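Aspartokinase 1, chloroplastic (Arabidopsis thaliana, PDB 2CDQ) catalyses the ATP-dependent phosphorylation of L-aspartate, the first step toward lysine, threonine, methionine and isoleucine in plant chloroplasts, and binds lysine and S-adenosylmethionine as allosteric effectors. Local coordinates at residues L332-M343 against L416-G427. Numbering follows the deposited sequence.
Sequences LTSIVLKRNVTM and LLKGRAIISLIG
Strands 332-339 and 420-427 pair antiparallel in one ACT-domain sheet, and at 340 and 419 the two segments turn the same corner, so that 341-343 and 416-418 pair in a second sheet. Near the far end of the first pairing is a classic beta bulge, with L332 and G427 still paired beyond it: I426 O accepts from T333 N at 2.7 Å and from S334 N at 3.1 Å, two amides gripping one carbonyl. Toward the corner, V336 and S424 exchange two nearly straight bonds, as do K338 and I422 with slightly more bend.

On one face, beta-branched isoleucines suit the extended strands and leucines fill the apolar layer under helix 468-483: I335 CG2 lies beside I423 CG2 at 4.0 Å, both pointing the same way, and L337, its CG anti to the backbone N (chi1 -175°), brings CD1 across I423 CG1. The other face adds polar K338 and S424 to apolar V336, I422 and I426; K338 lies alongside I422, with its CB and CD both 3.8 Å from I422 CG1. The extended K338 chain carries NZ to salt bridges with D373, an allosteric lysine-binding residue, and E379 of the second subunit.

At the corner, N340 and V341 both face R420 in a G1 bulge; N340 takes the positive-phi place, which asparagine tolerates better than most residues, and G419, also at positive phi, has no CB to hinder it. V341 N hydrogen-bonds R420 O (2.8 Å) from 46° above the carbonyl plane. This joint links two four-stranded sheets. R420 folds back, its NE bonding K418 O at 3.1 Å while one guanidinium face covers L417 CB; NH1 continues to Q451. In the second sheet M343 and L417 exchange two backbone bonds, and the unbranched M343 side chain, bent at chi3 (70°), sets CE 3.6 Å from L417 CD1.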
ATOM      1  N   LEU A 332      10.995  15.252  16.479  1.00 50.69           N
ATOM      2  CA  LEU A 332      11.092  13.812  16.231  1.00 49.63           C
ATOM      3  C   LEU A 332      11.024  13.091  17.561  1.00 49.21           C
ATOM      4  O   LEU A 332      11.533  13.591  18.559  1.00 49.02           O
ATOM      5  CB  LEU A 332      12.378  13.450  15.489  1.00 49.31           C
ATOM      6  CG  LEU A 332      12.460  12.069  14.826  1.00 48.41           C
ATOM      7  CD1 LEU A 332      11.389  11.867  13.741  1.00 47.94           C
ATOM      8  CD2 LEU A 332      13.837  11.858  14.237  1.00 47.16           C
ATOM      9  N   THR A 333      10.380  11.930  17.582  1.00 48.78           N
ATOM     10  CA  THR A 333      10.208  11.188  18.829  1.00 48.55           C
ATOM     11  C   THR A 333      11.241  10.068  18.982  1.00 48.54           C
ATOM     12  O   THR A 333      11.926   9.978  20.006  1.00 48.57           O
ATOM     13  CB  THR A 333       8.794  10.609  18.954  1.00 48.33           C
ATOM     14  OG1 THR A 333       7.832  11.594  18.556  1.00 48.96           O
ATOM     15  CG2 THR A 333       8.523  10.192  20.382  1.00 48.02           C
ATOM     16  N   SER A 334      11.342   9.218  17.961  1.00 48.31           N
ATOM     17  CA  SER A 334      12.267   8.091  17.965  1.00 48.03           C
ATOM     18  C   SER A 334      12.508   7.585  16.544  1.00 47.96           C
ATOM     19  O   SER A 334      11.730   7.881  15.636  1.00 48.02           O
ATOM     20  CB  SER A 334      11.722   6.961  18.840  1.00 47.88           C
ATOM     21  OG  SER A 334      12.577   5.829  18.822  1.00 48.21           O
ATOM     22  N   ILE A 335      13.597   6.837  16.372  1.00 47.87           N
ATOM     23  CA  ILE A 335      13.976   6.212  15.108  1.00 47.75           C
ATOM     24  C   ILE A 335      13.943   4.703  15.313  1.00 48.41           C
ATOM     25  O   ILE A 335      14.531   4.199  16.275  1.00 48.87           O
ATOM     26  CB  ILE A 335      15.395   6.640  14.695  1.00 47.28           C
ATOM     27  CG1 ILE A 335      15.434   8.153  14.440  1.00 46.91           C
ATOM     28  CG2 ILE A 335      15.862   5.854  13.467  1.00 47.19           C
ATOM     29  CD1 ILE A 335      16.812   8.788  14.563  1.00 43.68           C
ATOM     30  N   VAL A 336      13.261   3.984  14.423  1.00 48.85           N
ATOM     31  CA  VAL A 336      13.132   2.530  14.549  1.00 49.61           C
ATOM     32  C   VAL A 336      13.809   1.804  13.391  1.00 50.16           C
ATOM     33  O   VAL A 336      13.712   2.233  12.244  1.00 50.35           O
ATOM     34  CB  VAL A 336      11.644   2.086  14.644  1.00 49.58           C
ATOM     35  CG1 VAL A 336      11.524   0.573  14.777  1.00 49.44           C
ATOM     36  CG2 VAL A 336      10.967   2.748  15.821  1.00 49.77           C
ATOM     37  N   LEU A 337      14.489   0.701  13.699  1.00 50.98           N
ATOM     38  CA  LEU A 337      15.095  -0.141  12.669  1.00 51.74           C
ATOM     39  C   LEU A 337      14.510  -1.557  12.613  1.00 52.34           C
ATOM     40  O   LEU A 337      14.312  -2.203  13.639  1.00 52.37           O
ATOM     41  CB  LEU A 337      16.611  -0.208  12.848  1.00 51.61           C
ATOM     42  CG  LEU A 337      17.381  -0.958  11.760  1.00 51.77           C
ATOM     43  CD1 LEU A 337      17.352  -0.185  10.453  1.00 51.83           C
ATOM     44  CD2 LEU A 337      18.811  -1.213  12.204  1.00 52.07           C
ATOM     45  N   LYS A 338      14.222  -2.010  11.397  1.00 53.22           N
ATOM     46  CA  LYS A 338      13.852  -3.389  11.131  1.00 54.01           C
ATOM     47  C   LYS A 338      14.953  -3.966  10.263  1.00 55.00           C
ATOM     48  O   LYS A 338      15.136  -3.533   9.123  1.00 55.24           O
ATOM     49  CB  LYS A 338      12.516  -3.473  10.392  1.00 53.60           C
ATOM     50  CG  LYS A 338      11.305  -3.205  11.252  1.00 53.28           C
ATOM     51  CD  LYS A 338      10.053  -3.078  10.405  1.00 53.02           C
ATOM     52  CE  LYS A 338       8.875  -2.546  11.216  1.00 52.63           C
ATOM     53  NZ  LYS A 338       7.670  -2.297  10.370  1.00 52.21           N
ATOM     54  N   ARG A 339      15.693  -4.923  10.822  1.00 56.07           N
ATOM     55  CA  ARG A 339      16.791  -5.598  10.130  1.00 56.90           C
ATOM     56  C   ARG A 339      16.255  -6.606   9.116  1.00 57.29           C
ATOM     57  O   ARG A 339      15.137  -7.105   9.263  1.00 57.51           O
ATOM     58  CB  ARG A 339      17.677  -6.343  11.140  1.00 57.04           C
ATOM     59  CG  ARG A 339      18.324  -5.491  12.220  1.00 58.02           C
ATOM     60  CD  ARG A 339      19.620  -4.871  11.740  1.00 60.22           C
ATOM     61  NE  ARG A 339      20.392  -4.313  12.846  1.00 62.29           N
ATOM     62  CZ  ARG A 339      21.590  -3.746  12.721  1.00 63.30           C
ATOM     63  NH1 ARG A 339      22.172  -3.655  11.531  1.00 63.83           N
ATOM     64  NH2 ARG A 339      22.210  -3.267  13.793  1.00 63.27           N
ATOM     65  N   ASN A 340      17.061  -6.897   8.095  1.00 57.68           N
ATOM     66  CA  ASN A 340      16.829  -8.019   7.174  1.00 57.99           C
ATOM     67  C   ASN A 340      15.395  -8.277   6.748  1.00 57.67           C
ATOM     68  O   ASN A 340      14.794  -9.270   7.154  1.00 57.66           O
ATOM     69  CB  ASN A 340      17.412  -9.309   7.750  1.00 58.46           C
ATOM     70  CG  ASN A 340      18.677  -9.726   7.056  1.00 60.24           C
ATOM     71  OD1 ASN A 340      19.751  -9.742   7.659  1.00 62.38           O
ATOM     72  ND2 ASN A 340      18.568 -10.057   5.770  1.00 61.73           N
ATOM     73  N   VAL A 341      14.855  -7.386   5.924  1.00 57.48           N
ATOM     74  CA  VAL A 341      13.512  -7.571   5.394  1.00 57.21           C
ATOM     75  C   VAL A 341      13.560  -7.974   3.929  1.00 57.11           C
ATOM     76  O   VAL A 341      14.520  -7.669   3.215  1.00 56.84           O
ATOM     77  CB  VAL A 341      12.604  -6.322   5.592  1.00 57.39           C
ATOM     78  CG1 VAL A 341      12.468  -5.989   7.078  1.00 57.14           C
ATOM     79  CG2 VAL A 341      13.116  -5.113   4.788  1.00 57.23           C
ATOM     80  N   THR A 342      12.513  -8.670   3.505  1.00 57.03           N
ATOM     81  CA  THR A 342      12.368  -9.107   2.131  1.00 56.95           C
ATOM     82  C   THR A 342      11.319  -8.234   1.455  1.00 56.90           C
ATOM     83  O   THR A 342      10.198  -8.100   1.955  1.00 56.88           O
ATOM     84  CB  THR A 342      11.959 -10.583   2.091  1.00 56.97           C
ATOM     85  OG1 THR A 342      12.993 -11.368   2.699  1.00 56.92           O
ATOM     86  CG2 THR A 342      11.724 -11.057   0.658  1.00 57.07           C
ATOM     87  N   MET A 343      11.699  -7.634   0.329  1.00 56.83           N
ATOM     88  CA  MET A 343      10.817  -6.742  -0.419  1.00 56.95           C
ATOM     89  C   MET A 343      10.388  -7.368  -1.733  1.00 57.24           C
ATOM     90  O   MET A 343      11.195  -8.005  -2.415  1.00 57.33           O
ATOM     91  CB  MET A 343      11.504  -5.393  -0.674  1.00 56.91           C
ATOM     92  CG  MET A 343      10.760  -4.480  -1.644  1.00 56.12           C
ATOM     93  SD  MET A 343      11.387  -2.793  -1.710  1.00 56.00           S
ATOM     94  CE  MET A 343      12.969  -3.002  -2.525  1.00 54.45           C
ATOM     95  N   LEU A 416      11.798 -10.087  -6.456  1.00 60.66           N
ATOM     96  CA  LEU A 416      12.101 -10.299  -5.039  1.00 60.44           C
ATOM     97  C   LEU A 416      13.470  -9.719  -4.692  1.00 60.24           C
ATOM     98  O   LEU A 416      14.450  -9.943  -5.409  1.00 60.40           O
ATOM     99  CB  LEU A 416      12.054 -11.791  -4.693  1.00 60.41           C
ATOM    100  CG  LEU A 416      11.901 -12.188  -3.220  1.00 60.55           C
ATOM    101  CD1 LEU A 416      11.218 -13.532  -3.108  1.00 60.83           C
ATOM    102  CD2 LEU A 416      13.233 -12.218  -2.494  1.00 60.78           C
ATOM    103  N   LEU A 417      13.532  -8.971  -3.595  1.00 59.82           N
ATOM    104  CA  LEU A 417      14.794  -8.385  -3.149  1.00 59.63           C
ATOM    105  C   LEU A 417      15.049  -8.654  -1.662  1.00 59.24           C
ATOM    106  O   LEU A 417      14.366  -8.112  -0.788  1.00 59.59           O
ATOM    107  CB  LEU A 417      14.848  -6.883  -3.472  1.00 59.69           C
ATOM    108  CG  LEU A 417      14.786  -6.508  -4.962  1.00 60.21           C
ATOM    109  CD1 LEU A 417      14.009  -5.217  -5.175  1.00 60.94           C
ATOM    110  CD2 LEU A 417      16.167  -6.433  -5.609  1.00 60.06           C
ATOM    111  N   LYS A 418      16.028  -9.511  -1.388  1.00 58.46           N
ATOM    112  CA  LYS A 418      16.411  -9.829  -0.021  1.00 57.81           C
ATOM    113  C   LYS A 418      17.379  -8.790   0.532  1.00 57.15           C
ATOM    114  O   LYS A 418      17.837  -7.903  -0.189  1.00 57.11           O
ATOM    115  CB  LYS A 418      17.017 -11.236   0.049  1.00 58.09           C
ATOM    116  CG  LYS A 418      15.977 -12.366   0.057  1.00 58.63           C
ATOM    117  CD  LYS A 418      16.606 -13.758  -0.061  1.00 59.67           C
ATOM    118  CE  LYS A 418      16.855 -14.150  -1.518  1.00 60.26           C
ATOM    119  NZ  LYS A 418      17.206 -15.596  -1.664  1.00 60.36           N
ATOM    120  N   GLY A 419      17.664  -8.889   1.825  1.00 56.51           N
ATOM    121  CA  GLY A 419      18.672  -8.049   2.458  1.00 55.74           C
ATOM    122  C   GLY A 419      18.426  -6.555   2.430  1.00 55.21           C
ATOM    123  O   GLY A 419      19.368  -5.782   2.260  1.00 55.12           O
ATOM    124  N   ARG A 420      17.164  -6.154   2.591  1.00 54.96           N
ATOM    125  CA  ARG A 420      16.808  -4.739   2.818  1.00 54.51           C
ATOM    126  C   ARG A 420      16.551  -4.485   4.304  1.00 53.94           C
ATOM    127  O   ARG A 420      16.623  -5.401   5.121  1.00 53.80           O
ATOM    128  CB  ARG A 420      15.575  -4.304   2.000  1.00 54.50           C
ATOM    129  CG  ARG A 420      15.540  -4.759   0.547  1.00 54.40           C
ATOM    130  CD  ARG A 420      16.576  -4.066  -0.313  1.00 54.79           C
ATOM    131  NE  ARG A 420      17.239  -5.055  -1.161  1.00 56.66           N
ATOM    132  CZ  ARG A 420      17.737  -4.822  -2.372  1.00 56.62           C
ATOM    133  NH1 ARG A 420      17.653  -3.621  -2.921  1.00 56.58           N
ATOM    134  NH2 ARG A 420      18.314  -5.810  -3.038  1.00 57.02           N
ATOM    135  N   ALA A 421      16.242  -3.237   4.642  1.00 53.32           N
ATOM    136  CA  ALA A 421      15.941  -2.856   6.018  1.00 52.55           C
ATOM    137  C   ALA A 421      15.015  -1.653   6.014  1.00 52.05           C
ATOM    138  O   ALA A 421      15.046  -0.856   5.072  1.00 52.01           O
ATOM    139  CB  ALA A 421      17.225  -2.538   6.778  1.00 52.51           C
ATOM    140  N   ILE A 422      14.200  -1.529   7.065  1.00 51.44           N
ATOM    141  CA  ILE A 422      13.277  -0.404   7.218  1.00 50.80           C
ATOM    142  C   ILE A 422      13.768   0.545   8.308  1.00 50.92           C
ATOM    143  O   ILE A 422      14.008   0.121   9.437  1.00 51.16           O
ATOM    144  CB  ILE A 422      11.852  -0.855   7.639  1.00 50.60           C
ATOM    145  CG1 ILE A 422      11.441  -2.196   6.996  1.00 49.60           C
ATOM    146  CG2 ILE A 422      10.842   0.278   7.415  1.00 50.67           C
ATOM    147  CD1 ILE A 422      10.475  -2.107   5.858  1.00 47.01           C
ATOM    148  N   ILE A 423      13.923   1.822   7.973  1.00 50.83           N
ATOM    149  CA  ILE A 423      14.070   2.866   8.988  1.00 50.60           C
ATOM    150  C   ILE A 423      12.717   3.552   9.128  1.00 51.09           C
ATOM    151  O   ILE A 423      12.170   4.067   8.154  1.00 51.13           O
ATOM    152  CB  ILE A 423      15.174   3.905   8.625  1.00 50.51           C
ATOM    153  CG1 ILE A 423      16.553   3.243   8.631  1.00 49.67           C
ATOM    154  CG2 ILE A 423      15.150   5.113   9.582  1.00 49.05           C
ATOM    155  CD1 ILE A 423      17.594   4.004   7.841  1.00 48.41           C
ATOM    156  N   SER A 424      12.165   3.528  10.332  1.00 51.69           N
ATOM    157  CA  SER A 424      10.914   4.223  10.605  1.00 52.39           C
ATOM    158  C   SER A 424      11.182   5.493  11.394  1.00 52.53           C
ATOM    159  O   SER A 424      11.834   5.455  12.436  1.00 52.74           O
ATOM    160  CB  SER A 424       9.939   3.323  11.366  1.00 52.42           C
ATOM    161  OG  SER A 424       9.199   2.496  10.484  1.00 53.59           O
ATOM    162  N   LEU A 425      10.688   6.614  10.881  1.00 52.66           N
ATOM    163  CA  LEU A 425      10.719   7.876  11.607  1.00 52.81           C
ATOM    164  C   LEU A 425       9.391   8.118  12.315  1.00 52.75           C
ATOM    165  O   LEU A 425       8.346   8.240  11.672  1.00 53.06           O
ATOM    166  CB  LEU A 425      11.034   9.028  10.655  1.00 52.90           C
ATOM    167  CG  LEU A 425      12.465   9.566  10.540  1.00 53.58           C
ATOM    168  CD1 LEU A 425      13.544   8.530  10.865  1.00 53.23           C
ATOM    169  CD2 LEU A 425      12.684  10.189   9.159  1.00 53.42           C
ATOM    170  N   ILE A 426       9.442   8.167  13.642  1.00 52.48           N
ATOM    171  CA  ILE A 426       8.270   8.443  14.468  1.00 52.12           C
ATOM    172  C   ILE A 426       8.394   9.864  15.004  1.00 52.36           C
ATOM    173  O   ILE A 426       9.265  10.150  15.831  1.00 52.67           O
ATOM    174  CB  ILE A 426       8.164   7.461  15.667  1.00 51.99           C
ATOM    175  CG1 ILE A 426       8.547   6.019  15.263  1.00 51.36           C
ATOM    176  CG2 ILE A 426       6.790   7.557  16.325  1.00 51.39           C
ATOM    177  CD1 ILE A 426       7.605   5.323  14.292  1.00 50.21           C
ATOM    178  N   GLY A 427       7.531  10.758  14.531  1.00 52.22           N
ATOM    179  CA  GLY A 427       7.627  12.159  14.921  1.00 51.99           C
ATOM    180  C   GLY A 427       6.317  12.914  15.067  1.00 51.93           C
ATOM    181  O   GLY A 427       5.233  12.327  15.180  1.00 51.85           O
TER
HETATM  182  O   HOH W   1      15.904 -10.698   3.969  1.00 56.42           O